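Local coordinates for catechol 2,3-dioxygenase (Rhodococcus sp., PDB 2WL9), which probably catalyses the iron-dependent extradiol (meta) ring cleavage of catechols by dioxygen in the breakdown of aromatic hydrocarbons, at residues C[185-189]-C[200-204]. Residues are numbered along the deposited sequence; the frame is centred on the assembly and turned at random.
Sequences GTPVF and AFGVG
Ala-200 lays its methyl over one face of the Phe-189 ring, CB standing 3.9 Å from the ring centroid and displaced toward the rim, where CD1 of Phe-189 is nearest. The two form a non-hydrogen-bonded antiparallel pair with CA atoms 4.3 Å apart, and at that spacing a small methyl fits well against the ring. The Phe-189 ring reaches this position with CG anti to the carbonyl carbon (chi1 -65°), and the nearest atom of its side chain is about 6 Å from the bound iron(III) ion. CA of Ala-200 also makes a C-H...O contact with O of Val-188.

Phe-201 carries the hydrogen-bonded pair of the hairpin. Its N donates to O of Val-188 (3.0 Å) in the carbonyl plane, and its O receives N of Val-188 at 2.8 Å, nearly in line with the acceptor's C=O bond. The same O takes a C-H...O contact from CA of Pro-187, whose N faces away from this partner, so proline forfeits no bond here. On the face of the sheet opposite Ala-200 and Phe-189, the Phe-201 ring lies alongside Val-188, CE2 3.8 Å from CB; a chi1 of 45°, with CG between backbone N and carbonyl carbon, brings it there. Both are buried and apolar, and beta-branched valine favours a strand.

Gly-202 ends the pairing with positive phi (82°), where a side chain would crowd the carbonyl O of Phe-201; its own O lies beside CA of Pro-187. Val-203 then sends CG1 to CB of Pro-187 (4.1 Å), a looser apolar touch where the chains part, and also meets Ile-151.

The hairpin is part of the curled sheet of a glyoxalase-fold domain: strand 170-173 flanks 184-191, strand 149-152 pairs with 199-201, and from helix 157-167 Val-157 and Thr-161 touch Val-188, Ala-160 and Thr-161 Phe-201.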
loop_
_atom_site.group_PDB
_atom_site.type_symbol
_atom_site.label_atom_id
_atom_site.label_comp_id
_atom_site.label_asym_id
_atom_site.label_seq_id
_atom_site.Cartn_x
_atom_site.Cartn_y
_atom_site.Cartn_z
ATOM N N GLY C 185 36.269 -17.152 -22.763
ATOM C CA GLY C 185 35.029 -17.903 -22.605
ATOM C C GLY C 185 33.901 -16.910 -22.397
ATOM O O GLY C 185 34.026 -15.992 -21.579
ATOM N N THR C 186 32.817 -17.084 -23.151
ATOM C CA THR C 186 31.685 -16.148 -23.153
ATOM C C THR C 186 30.341 -16.883 -23.117
ATOM O O THR C 186 29.625 -16.919 -24.126
ATOM C CB THR C 186 31.719 -15.193 -24.384
ATOM O OG1 THR C 186 31.856 -15.960 -25.588
ATOM C CG2 THR C 186 32.880 -14.191 -24.278
ATOM N N PRO C 187 29.987 -17.455 -21.945
ATOM C CA PRO C 187 28.730 -18.192 -21.761
ATOM C C PRO C 187 27.496 -17.328 -21.979
ATOM O O PRO C 187 27.452 -16.185 -21.519
ATOM C CB PRO C 187 28.766 -18.626 -20.294
ATOM C CG PRO C 187 30.094 -18.303 -19.786
ATOM C CD PRO C 187 30.733 -17.308 -20.684
ATOM N N VAL C 188 26.491 -17.900 -22.634
ATOM C CA VAL C 188 25.258 -17.198 -22.957
ATOM C C VAL C 188 24.178 -17.636 -21.985
ATOM O O VAL C 188 24.082 -18.813 -21.660
ATOM C CB VAL C 188 24.823 -17.476 -24.427
ATOM C CG1 VAL C 188 23.445 -16.882 -24.737
ATOM C CG2 VAL C 188 25.863 -16.921 -25.388
ATOM N N PHE C 189 23.393 -16.674 -21.509
ATOM C CA PHE C 189 22.296 -16.940 -20.581
ATOM C C PHE C 189 21.019 -16.365 -21.159
ATOM O O PHE C 189 21.014 -15.255 -21.700
ATOM C CB PHE C 189 22.576 -16.297 -19.222
ATOM C CG PHE C 189 23.757 -16.881 -18.499
ATOM C CD1 PHE C 189 23.569 -17.699 -17.394
ATOM C CD2 PHE C 189 25.059 -16.599 -18.909
ATOM C CE1 PHE C 189 24.657 -18.247 -16.718
ATOM C CE2 PHE C 189 26.149 -17.140 -18.239
ATOM C CZ PHE C 189 25.946 -17.965 -17.141
ATOM N N ALA C 200 21.361 -21.743 -20.034
ATOM C CA ALA C 200 22.701 -21.240 -20.323
ATOM C C ALA C 200 23.544 -22.279 -21.072
ATOM O O ALA C 200 23.272 -23.481 -21.001
ATOM C CB ALA C 200 23.407 -20.792 -19.043
ATOM N N PHE C 201 24.535 -21.798 -21.819
ATOM C CA PHE C 201 25.440 -22.659 -22.593
ATOM C C PHE C 201 26.705 -21.900 -23.027
ATOM O O PHE C 201 26.825 -20.696 -22.799
ATOM C CB PHE C 201 24.720 -23.281 -23.802
ATOM C CG PHE C 201 23.881 -22.312 -24.585
ATOM C CD1 PHE C 201 22.511 -22.216 -24.359
ATOM C CD2 PHE C 201 24.457 -21.496 -25.555
ATOM C CE1 PHE C 201 21.728 -21.318 -25.082
ATOM C CE2 PHE C 201 23.688 -20.596 -26.278
ATOM C CZ PHE C 201 22.317 -20.507 -26.043
ATOM N N GLY C 202 27.643 -22.604 -23.651
ATOM C CA GLY C 202 28.915 -21.994 -24.054
ATOM C C GLY C 202 29.913 -21.928 -22.913
ATOM O O GLY C 202 30.731 -21.008 -22.838
ATOM N N VAL C 203 29.834 -22.914 -22.022
ATOM C CA VAL C 203 30.771 -23.061 -20.906
ATOM C C VAL C 203 31.924 -24.003 -21.277
ATOM O O VAL C 203 32.711 -24.417 -20.418
ATOM C CB VAL C 203 30.060 -23.587 -19.631
ATOM C CG1 VAL C 203 29.041 -22.566 -19.120
ATOM C CG2 VAL C 203 29.397 -24.944 -19.895
ATOM N N GLY C 204 32.013 -24.339 -22.559
ATOM C CA GLY C 204 33.070 -25.212 -23.055
ATOM C C GLY C 204 32.703 -26.687 -23.040
ATOM O O GLY C 204 31.550 -27.043 -22.759
#